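Local coordinates for protein transcriptional regulator, LacI family (Lactobacillus brevis, PDB 3JY6) that probably binds cis-regulatory DNA as a LacI-family transcription factor, here represented by its periplasmic-binding-protein-like domain, at residues A15-Y20 with L42-A47; A47-E52 with S71-Q76; D65-Q70 with M86-V91; V158-Y163 with K189-L194. All blocks are in the same frame, centred on the assembly; numbering follows the deposited sequence.

Contact 1. Residues A15-Y20 with L42-A47; sequences ANIDDY and LFDANA
The backbone N of Ala47 donates to Ala15 O at 3.0 Å, and this bond ties the two loops together just beyond the carboxyl ends of neighbouring parallel strands 9-14 and 39-44. Both loops follow parallel strands of the sheet in this periplasmic-binding-protein-like domain. The loop after strand 9-14 is folded by an Asx turn, in which Asn16 OD1 accepts from Asp18 N, and by a type I turn from Asn16 to Asp19. Asp44 is the main side chain on the other segment. Its CG is anti to the backbone N (chi1 174°), which carries the carboxylate toward Ile17. Asp44 OD1 takes the N-H of Ile17 at 3.1 Å, from above the carboxylate plane. The same OD1 receives a weak bond from Asn46 N. Ile17 crosses the aspartate at about a right angle, with its CG1 3.6 Å from Asp44 CG. Lys27 of the second subunit forms a salt bridge with Asp44 OD2 and hydrogen bonds with Asn16 OD1 and Asn46 OD1. The contact therefore belongs to the dimer interface, and the lysine probably offsets the negative charge of Asp44. On the apolar side, Ile17 CG2 lies 4.0 Å from Leu42 CD2.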
loop_
_atom_site.group_PDB
_atom_site.type_symbol
_atom_site.label_atom_id
_atom_site.label_comp_id
_atom_site.label_asym_id
_atom_site.label_seq_id
_atom_site.Cartn_x
_atom_site.Cartn_y
_atom_site.Cartn_z
ATOM N N ALA A 15 -4.529 7.328 -8.613
ATOM C CA ALA A 15 -3.286 7.721 -9.257
ATOM C C ALA A 15 -2.270 6.584 -9.270
ATOM O O ALA A 15 -1.649 6.306 -10.288
ATOM C CB ALA A 15 -2.708 8.966 -8.540
ATOM N N ASN A 16 -2.112 5.910 -8.140
ATOM C CA ASN A 16 -1.157 4.802 -8.044
ATOM C C ASN A 16 -1.507 3.955 -6.814
ATOM O O ASN A 16 -1.565 4.465 -5.695
ATOM C CB ASN A 16 0.263 5.353 -7.907
ATOM C CG ASN A 16 1.328 4.284 -8.079
ATOM O OD1 ASN A 16 1.100 3.104 -7.794
ATOM N ND2 ASN A 16 2.506 4.696 -8.529
ATOM N N ILE A 17 -1.755 2.666 -7.008
ATOM C CA ILE A 17 -2.100 1.855 -5.859
ATOM C C ILE A 17 -0.968 1.667 -4.848
ATOM O O ILE A 17 -1.210 1.172 -3.752
ATOM C CB ILE A 17 -2.650 0.468 -6.268
ATOM C CG1 ILE A 17 -1.661 -0.257 -7.177
ATOM C CG2 ILE A 17 -4.017 0.639 -6.927
ATOM C CD1 ILE A 17 -2.060 -1.683 -7.432
ATOM N N ASP A 18 0.256 2.059 -5.199
ATOM C CA ASP A 18 1.369 1.941 -4.249
ATOM C C ASP A 18 1.201 2.946 -3.121
ATOM O O ASP A 18 1.829 2.814 -2.076
ATOM C CB ASP A 18 2.715 2.212 -4.912
ATOM C CG ASP A 18 3.123 1.120 -5.862
ATOM O OD1 ASP A 18 2.968 -0.080 -5.514
ATOM O OD2 ASP A 18 3.617 1.465 -6.960
ATOM N N ASP A 19 0.374 3.962 -3.352
ATOM C CA ASP A 19 0.135 4.986 -2.344
ATOM C C ASP A 19 -0.890 4.489 -1.337
ATOM O O ASP A 19 -2.008 4.135 -1.701
ATOM C CB ASP A 19 -0.388 6.292 -2.970
ATOM C CG ASP A 19 0.556 6.874 -4.011
ATOM O OD1 ASP A 19 1.773 6.603 -3.931
ATOM O OD2 ASP A 19 0.087 7.618 -4.906
ATOM N N TYR A 20 -0.503 4.471 -0.068
ATOM C CA TYR A 20 -1.399 4.043 0.998
ATOM C C TYR A 20 -2.668 4.908 0.949
ATOM O O TYR A 20 -3.762 4.435 1.256
ATOM C CB TYR A 20 -0.682 4.205 2.337
ATOM C CG TYR A 20 -1.536 3.998 3.567
ATOM C CD1 TYR A 20 -1.799 2.721 4.065
ATOM C CD2 TYR A 20 -2.049 5.089 4.259
ATOM C CE1 TYR A 20 -2.545 2.542 5.225
ATOM C CE2 TYR A 20 -2.796 4.922 5.418
ATOM C CZ TYR A 20 -3.038 3.646 5.896
ATOM O OH TYR A 20 -3.769 3.481 7.056
ATOM N N LEU A 42 -11.506 -1.299 -8.063
ATOM C CA LEU A 42 -10.295 -0.486 -8.114
ATOM C C LEU A 42 -9.475 -0.601 -9.395
ATOM O O LEU A 42 -9.147 -1.701 -9.860
ATOM C CB LEU A 42 -9.413 -0.791 -6.896
ATOM C CG LEU A 42 -8.168 0.076 -6.631
ATOM C CD1 LEU A 42 -8.522 1.564 -6.583
ATOM C CD2 LEU A 42 -7.574 -0.337 -5.277
ATOM N N PHE A 43 -9.154 0.558 -9.958
ATOM C CA PHE A 43 -8.366 0.649 -11.178
ATOM C C PHE A 43 -7.112 1.442 -10.819
ATOM O O PHE A 43 -7.189 2.445 -10.099
ATOM C CB PHE A 43 -9.145 1.401 -12.271
ATOM C CG PHE A 43 -10.294 0.620 -12.858
ATOM C CD1 PHE A 43 -10.107 -0.187 -13.977
ATOM C CD2 PHE A 43 -11.557 0.671 -12.273
ATOM C CE1 PHE A 43 -11.165 -0.937 -14.508
ATOM C CE2 PHE A 43 -12.616 -0.073 -12.792
ATOM C CZ PHE A 43 -12.418 -0.880 -13.912
ATOM N N ASP A 44 -5.974 1.003 -11.348
ATOM C CA ASP A 44 -4.683 1.632 -11.085
ATOM C C ASP A 44 -4.164 2.410 -12.308
ATOM O O ASP A 44 -3.808 1.825 -13.323
ATOM C CB ASP A 44 -3.694 0.531 -10.660
ATOM C CG ASP A 44 -2.270 1.024 -10.504
ATOM O OD1 ASP A 44 -2.056 2.163 -10.029
ATOM O OD2 ASP A 44 -1.354 0.240 -10.844
ATOM N N ALA A 45 -4.134 3.734 -12.204
ATOM C CA ALA A 45 -3.644 4.565 -13.303
ATOM C C ALA A 45 -2.125 4.384 -13.452
ATOM O O ALA A 45 -1.544 4.712 -14.494
ATOM C CB ALA A 45 -3.998 6.020 -13.058
ATOM N N ASN A 46 -1.492 3.861 -12.402
ATOM C CA ASN A 46 -0.057 3.581 -12.421
ATOM C C ASN A 46 0.769 4.784 -12.884
ATOM O O ASN A 46 1.755 4.644 -13.596
ATOM C CB ASN A 46 0.181 2.365 -13.328
ATOM C CG ASN A 46 1.532 1.702 -13.098
ATOM O OD1 ASN A 46 2.142 1.835 -12.031
ATOM N ND2 ASN A 46 1.994 0.957 -14.096
ATOM N N ALA A 47 0.338 5.970 -12.468
ATOM C CA ALA A 47 1.000 7.230 -12.800
ATOM C C ALA A 47 1.099 7.526 -14.295
ATOM O O ALA A 47 1.870 8.394 -14.701
ATOM C CB ALA A 47 2.385 7.264 -12.171
#

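Contact 2. Residues A47-E52 with S71-Q76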
loop_
_atom_site.group_PDB
_atom_site.type_symbol
_atom_site.label_atom_id
_atom_site.label_comp_id
_atom_site.label_asym_id
_atom_site.label_seq_id
_atom_site.Cartn_x
_atom_site.Cartn_y
_atom_site.Cartn_z
ATOM N N ALA A 47 0.338 5.970 -12.468
ATOM C CA ALA A 47 1.000 7.230 -12.800
ATOM C C ALA A 47 1.099 7.526 -14.295
ATOM O O ALA A 47 1.870 8.394 -14.701
ATOM C CB ALA A 47 2.385 7.264 -12.171
ATOM N N ASP A 48 0.332 6.818 -15.118
ATOM C CA ASP A 48 0.373 7.055 -16.558
ATOM C C ASP A 48 -0.975 7.612 -17.030
ATOM O O ASP A 48 -2.017 6.970 -16.893
ATOM C CB ASP A 48 0.723 5.761 -17.303
ATOM C CG ASP A 48 0.829 5.964 -18.801
ATOM O OD1 ASP A 48 1.116 7.105 -19.224
ATOM O OD2 ASP A 48 0.639 4.984 -19.556
ATOM N N ILE A 49 -0.948 8.827 -17.572
ATOM C CA ILE A 49 -2.167 9.467 -18.045
ATOM C C ILE A 49 -2.725 8.746 -19.266
ATOM O O ILE A 49 -3.917 8.819 -19.542
ATOM C CB ILE A 49 -1.927 10.970 -18.368
ATOM C CG1 ILE A 49 -3.235 11.624 -18.836
ATOM C CG2 ILE A 49 -0.855 11.116 -19.436
ATOM C CD1 ILE A 49 -4.330 11.643 -17.793
ATOM N N GLU A 50 -1.860 8.048 -19.998
ATOM C CA GLU A 50 -2.301 7.286 -21.165
ATOM C C GLU A 50 -2.989 6.012 -20.677
ATOM O O GLU A 50 -4.009 5.576 -21.220
ATOM C CB GLU A 50 -1.110 6.913 -22.052
ATOM C CG GLU A 50 -0.668 8.024 -22.986
ATOM C CD GLU A 50 -1.841 8.667 -23.704
ATOM O OE1 GLU A 50 -2.448 9.600 -23.138
ATOM O OE2 GLU A 50 -2.170 8.230 -24.824
ATOM N N ARG A 51 -2.414 5.419 -19.635
ATOM C CA ARG A 51 -2.966 4.209 -19.051
ATOM C C ARG A 51 -4.380 4.536 -18.593
ATOM O O ARG A 51 -5.325 3.786 -18.833
ATOM C CB ARG A 51 -2.107 3.770 -17.864
ATOM C CG ARG A 51 -2.608 2.527 -17.140
ATOM C CD ARG A 51 -2.807 1.341 -18.079
ATOM N NE ARG A 51 -3.275 0.166 -17.353
ATOM C CZ ARG A 51 -3.771 -0.930 -17.924
ATOM N NH1 ARG A 51 -3.869 -1.011 -19.248
ATOM N NH2 ARG A 51 -4.183 -1.942 -17.165
ATOM N N GLU A 52 -4.512 5.683 -17.944
ATOM C CA GLU A 52 -5.797 6.129 -17.446
ATOM C C GLU A 52 -6.865 6.190 -18.551
ATOM O O GLU A 52 -8.011 5.782 -18.338
ATOM C CB GLU A 52 -5.626 7.496 -16.785
ATOM C CG GLU A 52 -6.886 8.077 -16.212
ATOM C CD GLU A 52 -6.607 9.140 -15.153
ATOM O OE1 GLU A 52 -7.569 9.771 -14.681
ATOM O OE2 GLU A 52 -5.427 9.339 -14.785
ATOM N N SER A 71 -7.425 10.676 -9.853
ATOM C CA SER A 71 -6.310 10.652 -10.788
ATOM C C SER A 71 -6.071 11.936 -11.583
ATOM O O SER A 71 -6.529 13.011 -11.196
ATOM C CB SER A 71 -6.470 9.460 -11.728
ATOM O OG SER A 71 -7.815 9.022 -11.729
ATOM N N PHE A 72 -5.369 11.800 -12.705
ATOM C CA PHE A 72 -4.966 12.924 -13.553
ATOM C C PHE A 72 -5.906 13.490 -14.624
ATOM O O PHE A 72 -5.762 14.646 -15.003
ATOM C CB PHE A 72 -3.653 12.554 -14.239
ATOM C CG PHE A 72 -2.776 11.642 -13.426
ATOM C CD1 PHE A 72 -2.150 12.102 -12.268
ATOM C CD2 PHE A 72 -2.565 10.319 -13.825
ATOM C CE1 PHE A 72 -1.318 11.255 -11.516
ATOM C CE2 PHE A 72 -1.742 9.467 -13.086
ATOM C CZ PHE A 72 -1.115 9.934 -11.930
ATOM N N SER A 73 -6.841 12.693 -15.124
ATOM C CA SER A 73 -7.759 13.139 -16.177
ATOM C C SER A 73 -8.531 14.423 -15.909
ATOM O O SER A 73 -9.191 14.553 -14.869
ATOM C CB SER A 73 -8.770 12.036 -16.495
ATOM O OG SER A 73 -8.157 10.940 -17.134
ATOM N N ASN A 74 -8.453 15.366 -16.850
ATOM C CA ASN A 74 -9.204 16.611 -16.725
ATOM C C ASN A 74 -10.604 16.299 -17.268
ATOM O O ASN A 74 -10.841 15.221 -17.824
ATOM C CB ASN A 74 -8.584 17.747 -17.559
ATOM C CG ASN A 74 -7.197 18.150 -17.088
ATOM O OD1 ASN A 74 -6.979 18.424 -15.905
ATOM N ND2 ASN A 74 -6.250 18.211 -18.026
ATOM N N PRO A 75 -11.548 17.230 -17.106
ATOM C CA PRO A 75 -12.910 17.018 -17.596
ATOM C C PRO A 75 -13.030 16.842 -19.114
ATOM O O PRO A 75 -13.889 16.084 -19.563
ATOM C CB PRO A 75 -13.651 18.242 -17.079
ATOM C CG PRO A 75 -12.933 18.515 -15.778
ATOM C CD PRO A 75 -11.498 18.382 -16.190
ATOM N N GLN A 76 -12.183 17.517 -19.897
ATOM C CA GLN A 76 -12.236 17.385 -21.358
ATOM C C GLN A 76 -12.013 15.923 -21.752
ATOM O O GLN A 76 -12.658 15.407 -22.664
ATOM C CB GLN A 76 -11.170 18.263 -22.044
ATOM C CG GLN A 76 -11.441 18.485 -23.538
ATOM C CD GLN A 76 -10.214 18.937 -24.325
ATOM O OE1 GLN A 76 -9.314 19.588 -23.790
ATOM N NE2 GLN A 76 -10.183 18.601 -25.605
#
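The N-terminal turn of helix 49-60 meets the loop that leads from strand 66-70 into helix 75-82, within the alternating beta-alpha architecture of a periplasmic-binding-protein fold. Glu52 carries the contact. Its CG is anti to the backbone N (chi1 -180°), and the extended chain carries the carboxylate to the backbone of the loop. Glu52 OE1 accepts two bonds from Ser73: one from the backbone N at 3.0 Å and one from OG at 2.8 Å. Both donors come from the same face of the carboxylate plane. Glu52 OE2 uses its syn lone pair for Phe72 N at 3.2 Å. Three bonds thus fix the rotation of the carboxylate and hold the loop to the helix. The Phe72 ring presents its edge to Ala47, with CZ 3.5 Å from Ala47 CA. Ile49 CD1 packs on Phe72 CB at 3.7 Å and also touches Ser73. Asp48 is the N-cap of helix 49-60, though its side-chain bonds to Glu50 N and Arg51 N are weak. Ser71 OG bonds to Ile13 O, which links the loop to strand 9-14. Phe72 also touches Ala15 in the loop after that strand. The contact joins the start of helix 49-60 to the loop before helix 75-82.

Contact 3. Residues D65-Q70 with M86-V91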
loop_
_atom_site.group_PDB
_atom_site.type_symbol
_atom_site.label_atom_id
_atom_site.label_comp_id
_atom_site.label_asym_id
_atom_site.label_seq_id
_atom_site.Cartn_x
_atom_site.Cartn_y
_atom_site.Cartn_z
ATOM N N ASP A 65 -21.637 1.827 -13.160
ATOM C CA ASP A 65 -22.645 2.835 -12.864
ATOM C C ASP A 65 -22.145 4.149 -12.298
ATOM O O ASP A 65 -22.941 5.049 -12.038
ATOM C CB ASP A 65 -23.719 2.265 -11.941
ATOM C CG ASP A 65 -24.506 1.130 -12.591
ATOM O OD1 ASP A 65 -24.457 0.981 -13.834
ATOM O OD2 ASP A 65 -25.187 0.387 -11.856
ATOM N N GLY A 66 -20.834 4.275 -12.129
ATOM C CA GLY A 66 -20.289 5.503 -11.582
ATOM C C GLY A 66 -18.776 5.524 -11.601
ATOM O O GLY A 66 -18.123 4.483 -11.721
ATOM N N LEU A 67 -18.219 6.719 -11.475
ATOM C CA LEU A 67 -16.785 6.893 -11.490
ATOM C C LEU A 67 -16.328 7.810 -10.365
ATOM O O LEU A 67 -16.833 8.922 -10.211
ATOM C CB LEU A 67 -16.336 7.492 -12.840
ATOM C CG LEU A 67 -14.873 7.943 -12.964
ATOM C CD1 LEU A 67 -13.966 6.746 -12.758
ATOM C CD2 LEU A 67 -14.615 8.575 -14.314
ATOM N N ILE A 68 -15.390 7.323 -9.564
ATOM C CA ILE A 68 -14.816 8.141 -8.507
ATOM C C ILE A 68 -13.392 8.339 -9.005
ATOM O O ILE A 68 -12.633 7.376 -9.194
ATOM C CB ILE A 68 -14.856 7.443 -7.144
ATOM C CG1 ILE A 68 -16.318 7.177 -6.754
ATOM C CG2 ILE A 68 -14.182 8.316 -6.111
ATOM C CD1 ILE A 68 -16.517 6.598 -5.379
ATOM N N LEU A 69 -13.044 9.594 -9.247
ATOM C CA LEU A 69 -11.748 9.917 -9.818
ATOM C C LEU A 69 -10.713 10.516 -8.868
ATOM O O LEU A 69 -10.884 11.623 -8.360
ATOM C CB LEU A 69 -11.979 10.865 -10.995
ATOM C CG LEU A 69 -10.880 11.164 -12.004
ATOM C CD1 LEU A 69 -10.557 9.906 -12.806
ATOM C CD2 LEU A 69 -11.361 12.283 -12.939
ATOM N N GLN A 70 -9.634 9.780 -8.630
ATOM C CA GLN A 70 -8.568 10.268 -7.766
ATOM C C GLN A 70 -7.308 10.200 -8.617
ATOM O O GLN A 70 -6.264 9.707 -8.175
ATOM C CB GLN A 70 -8.434 9.376 -6.519
ATOM C CG GLN A 70 -7.564 9.959 -5.390
ATOM C CD GLN A 70 -6.146 9.433 -5.394
ATOM O OE1 GLN A 70 -5.917 8.225 -5.290
ATOM N NE2 GLN A 70 -5.177 10.340 -5.501
ATOM N N MET A 86 -22.225 8.305 -16.997
ATOM C CA MET A 86 -22.315 7.982 -15.583
ATOM C C MET A 86 -21.886 9.127 -14.680
ATOM O O MET A 86 -21.048 9.945 -15.054
ATOM C CB MET A 86 -21.452 6.743 -15.269
ATOM C CG MET A 86 -19.938 6.972 -15.333
ATOM S SD MET A 86 -18.918 5.463 -15.169
ATOM C CE MET A 86 -19.147 4.726 -16.825
ATOM N N PRO A 87 -22.476 9.209 -13.483
ATOM C CA PRO A 87 -22.110 10.272 -12.550
ATOM C C PRO A 87 -20.634 10.161 -12.177
ATOM O O PRO A 87 -20.066 9.067 -12.175
ATOM C CB PRO A 87 -23.046 10.044 -11.361
ATOM C CG PRO A 87 -23.355 8.550 -11.434
ATOM C CD PRO A 87 -23.526 8.339 -12.925
ATOM N N VAL A 88 -20.020 11.298 -11.866
ATOM C CA VAL A 88 -18.606 11.344 -11.518
ATOM C C VAL A 88 -18.370 12.167 -10.263
ATOM O O VAL A 88 -19.057 13.164 -10.026
ATOM C CB VAL A 88 -17.773 12.000 -12.655
ATOM C CG1 VAL A 88 -16.288 11.994 -12.306
ATOM C CG2 VAL A 88 -18.021 11.269 -13.993
ATOM N N VAL A 89 -17.403 11.741 -9.455
ATOM C CA VAL A 89 -17.009 12.484 -8.262
ATOM C C VAL A 89 -15.488 12.437 -8.266
ATOM O O VAL A 89 -14.904 11.381 -8.487
ATOM C CB VAL A 89 -17.520 11.851 -6.935
ATOM C CG1 VAL A 89 -16.992 12.648 -5.747
ATOM C CG2 VAL A 89 -19.023 11.868 -6.881
ATOM N N SER A 90 -14.849 13.578 -8.039
ATOM C CA SER A 90 -13.392 13.635 -8.016
ATOM C C SER A 90 -12.896 13.771 -6.569
ATOM O O SER A 90 -13.585 14.316 -5.705
ATOM C CB SER A 90 -12.900 14.813 -8.866
ATOM O OG SER A 90 -11.581 14.580 -9.332
ATOM N N VAL A 91 -11.705 13.258 -6.307
ATOM C CA VAL A 91 -11.145 13.316 -4.965
ATOM C C VAL A 91 -9.673 13.697 -4.935
ATOM O O VAL A 91 -8.888 13.272 -5.789
ATOM C CB VAL A 91 -11.289 11.950 -4.238
ATOM C CG1 VAL A 91 -10.804 12.068 -2.792
ATOM C CG2 VAL A 91 -12.733 11.489 -4.285
#
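Ser90 has its OG anti to the backbone N (chi1 -155°), which brings the hydroxyl to the neighbouring strand, where it donates to Leu69 O at 3.2 Å. Met86 has CG between its backbone N and carbonyl carbon (chi1 71°) and bends again at chi3 (75°). Its sulfur is thereby laid against the backbone of Gly66, with SD 3.6 Å from Gly66 C. SD also packs against Leu67 CB.

Leu69 O accepts a second bond, from Val91 N at 2.7 Å. The hydroxyl and the amide reach this oxygen from opposite faces of its carbonyl plane. The other backbone bonds run from Leu67 N to Pro87 O, from Val89 N to Leu67 O, and from Leu69 N to Val89 O at 2.7 Å. They make a parallel ladder that pairs Leu67 with Val88, Ile68 with Val89 and Leu69 with Ser90. The axes of the short segments 66-70 and 88-91 approach to 4.5 Å.

The two strands belong to the beta-alpha-beta unit of strand 66-70, helix 75-82 and strand 88-91, in the parallel sheet of a periplasmic-binding-protein domain. Strand 9-14 pairs with the other edge of strand 66-70. On the face that carries Ile68 and Val89, helices 20-34 and 236-251 pack against the sheet. Ile68 touches Ile29 of the first, and Val89 touches Gln250 of the second.

Ile68 and Val91 lie side by side and point the same way, with CG2 of Ile68 3.9 Å from CG2 of Val91. Gln70 sends OE1 to Ser22 OG, while its CG rests 3.6 Å from Val91 O.

Contact 4. Residues V158-Y163 with K189-L194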
loop_
_atom_site.group_PDB
_atom_site.type_symbol
_atom_site.label_atom_id
_atom_site.label_comp_id
_atom_site.label_asym_id
_atom_site.label_seq_id
_atom_site.Cartn_x
_atom_site.Cartn_y
_atom_site.Cartn_z
ATOM N N VAL A 158 11.739 16.712 -6.540
ATOM C CA VAL A 158 12.176 15.386 -6.952
ATOM C C VAL A 158 11.330 15.028 -8.170
ATOM O O VAL A 158 10.136 15.330 -8.211
ATOM C CB VAL A 158 11.912 14.342 -5.843
ATOM C CG1 VAL A 158 12.390 12.978 -6.290
ATOM C CG2 VAL A 158 12.616 14.750 -4.556
ATOM N N SER A 159 11.945 14.403 -9.165
ATOM C CA SER A 159 11.225 14.007 -10.373
ATOM C C SER A 159 10.807 12.550 -10.215
ATOM O O SER A 159 11.649 11.648 -10.276
ATOM C CB SER A 159 12.128 14.160 -11.602
ATOM O OG SER A 159 12.595 15.492 -11.745
ATOM N N GLU A 160 9.514 12.315 -10.005
ATOM C CA GLU A 160 9.027 10.951 -9.820
ATOM C C GLU A 160 9.398 10.032 -10.981
ATOM O O GLU A 160 9.518 8.821 -10.804
ATOM C CB GLU A 160 7.508 10.946 -9.605
ATOM C CG GLU A 160 7.070 11.517 -8.261
ATOM C CD GLU A 160 5.585 11.319 -7.996
ATOM O OE1 GLU A 160 5.096 10.173 -8.143
ATOM O OE2 GLU A 160 4.905 12.302 -7.635
ATOM N N SER A 161 9.600 10.619 -12.159
ATOM C CA SER A 161 9.969 9.871 -13.366
ATOM C C SER A 161 11.420 9.409 -13.375
ATOM O O SER A 161 11.713 8.267 -13.728
ATOM C CB SER A 161 9.730 10.729 -14.610
ATOM O OG SER A 161 10.510 11.917 -14.563
ATOM N N SER A 162 12.329 10.301 -12.998
ATOM C CA SER A 162 13.741 9.961 -13.001
ATOM C C SER A 162 14.509 10.723 -11.942
ATOM O O SER A 162 14.863 11.887 -12.131
ATOM C CB SER A 162 14.353 10.263 -14.371
ATOM O OG SER A 162 14.387 11.663 -14.601
ATOM N N TYR A 163 14.757 10.062 -10.820
ATOM C CA TYR A 163 15.502 10.659 -9.721
ATOM C C TYR A 163 16.413 9.591 -9.153
ATOM O O TYR A 163 16.121 8.402 -9.265
ATOM C CB TYR A 163 14.554 11.159 -8.619
ATOM C CG TYR A 163 13.862 10.060 -7.828
ATOM C CD1 TYR A 163 12.679 9.480 -8.288
ATOM C CD2 TYR A 163 14.393 9.601 -6.621
ATOM C CE1 TYR A 163 12.038 8.469 -7.561
ATOM C CE2 TYR A 163 13.762 8.591 -5.884
ATOM C CZ TYR A 163 12.587 8.032 -6.359
ATOM O OH TYR A 163 11.961 7.051 -5.628
ATOM N N LYS A 189 4.647 14.881 0.226
ATOM C CA LYS A 189 4.054 13.614 -0.178
ATOM C C LYS A 189 4.586 12.496 0.700
ATOM O O LYS A 189 5.761 12.479 1.064
ATOM C CB LYS A 189 4.365 13.323 -1.655
ATOM C CG LYS A 189 3.578 12.154 -2.237
ATOM C CD LYS A 189 3.896 11.908 -3.713
ATOM C CE LYS A 189 3.055 10.749 -4.276
ATOM N NZ LYS A 189 3.317 10.478 -5.726
ATOM N N GLU A 190 3.717 11.551 1.026
ATOM C CA GLU A 190 4.081 10.438 1.885
ATOM C C GLU A 190 5.334 9.645 1.470
ATOM O O GLU A 190 6.199 9.363 2.308
ATOM C CB GLU A 190 2.868 9.504 2.029
ATOM C CG GLU A 190 3.075 8.335 2.977
ATOM C CD GLU A 190 1.802 7.925 3.713
ATOM O OE1 GLU A 190 0.738 7.749 3.075
ATOM O OE2 GLU A 190 1.868 7.771 4.946
ATOM N N ARG A 191 5.447 9.297 0.191
ATOM C CA ARG A 191 6.591 8.511 -0.276
ATOM C C ARG A 191 7.949 9.107 0.058
ATOM O O ARG A 191 8.871 8.386 0.433
ATOM C CB ARG A 191 6.497 8.278 -1.787
ATOM C CG ARG A 191 6.394 9.547 -2.609
ATOM C CD ARG A 191 6.203 9.203 -4.085
ATOM N NE ARG A 191 7.355 8.473 -4.606
ATOM C CZ ARG A 191 7.456 8.019 -5.852
ATOM N NH1 ARG A 191 6.465 8.221 -6.714
ATOM N NH2 ARG A 191 8.544 7.363 -6.236
ATOM N N TRP A 192 8.076 10.420 -0.087
ATOM C CA TRP A 192 9.334 11.093 0.203
ATOM C C TRP A 192 9.672 11.011 1.687
ATOM O O TRP A 192 10.833 10.837 2.053
ATOM C CB TRP A 192 9.249 12.547 -0.257
ATOM C CG TRP A 192 8.991 12.684 -1.745
ATOM C CD1 TRP A 192 8.189 13.602 -2.357
ATOM C CD2 TRP A 192 9.522 11.860 -2.792
ATOM N NE1 TRP A 192 8.182 13.401 -3.724
ATOM C CE2 TRP A 192 8.996 12.341 -4.015
ATOM C CE3 TRP A 192 10.402 10.766 -2.820
ATOM C CZ2 TRP A 192 9.307 11.755 -5.254
ATOM C CZ3 TRP A 192 10.711 10.181 -4.056
ATOM C CH2 TRP A 192 10.165 10.685 -5.254
ATOM N N LEU A 193 8.658 11.116 2.542
ATOM C CA LEU A 193 8.887 11.033 3.977
ATOM C C LEU A 193 9.340 9.612 4.309
ATOM O O LEU A 193 10.263 9.409 5.098
ATOM C CB LEU A 193 7.598 11.403 4.736
ATOM C CG LEU A 193 7.648 11.624 6.251
ATOM C CD1 LEU A 193 6.544 12.580 6.660
ATOM C CD2 LEU A 193 7.507 10.290 6.984
ATOM N N LEU A 194 8.715 8.629 3.662
ATOM C CA LEU A 194 9.029 7.225 3.910
ATOM C C LEU A 194 10.375 6.801 3.354
ATOM O O LEU A 194 11.040 5.959 3.931
ATOM C CB LEU A 194 7.945 6.310 3.311
ATOM C CG LEU A 194 6.493 6.489 3.762
ATOM C CD1 LEU A 194 5.587 5.635 2.899
ATOM C CD2 LEU A 194 6.351 6.109 5.225
#
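Trp192 meets Tyr163 in a T-shaped stack, the indole edge toward the phenol face, with ring planes at 88° and centroids 5.1 Å apart. Trp192 CG is anti to the carbonyl carbon (chi1 -60°), and this turns the six-membered ring out to the loop 158-163. Val158 lies over one face of that ring, with CG1 3.4 Å from Trp192 CH2. Arg191 CG covers the opposite face, so the indole is held between the two. Tyr163 has CG between the backbone N and the carbonyl carbon (chi1 70°), which sets the phenol face against the indole edge. Its hydroxyl bonds to Glu195, and the bond from Arg191 NH2 is weak. Glu160 reaches out extended and brings OE1 to both Lys189 and Arg191. Glu160 OE1 forms salt bridges with Lys189 NZ at 3.0 Å and with Arg191 NH1 at 2.8 Å. Lys189 is fully extended and comes from the opposite direction. Glu160 OE2 also pairs with Arg139 and bonds to Ser131. Both carboxylate oxygens of Glu160 are therefore engaged. Trp192 NE1 shares the Ser131 hydroxyl. The contact thus joins the loop between strand 152-158 and helix 165-177 to the start of helix 190-196, beside strand 125-131 of the four-stranded parallel sheet.

Overall arrangement
From the N terminus, contact 1 comes first and closes the loop that holds helix 20-34 between strands 9-14 and 39-44. Contact 2 opens at Ala47, which it shares with contact 1, and brings the start of helix 49-60 to the loop before helix 75-82. Contact 3 crosses contact 2, since 65-70 lies between the two segments of contact 2 and 86-91 follows both. It closes a beta-alpha-beta unit in the six-stranded parallel sheet, to which contact 1 also belongs. Contact 4 follows in series beside the four-stranded sheet, closing the loop that holds helix 165-177 and strand 183-187, about 27 Å from contact 3, centre to centre. Tyr20 and Glu190 touch where contacts 1 and 4 meet.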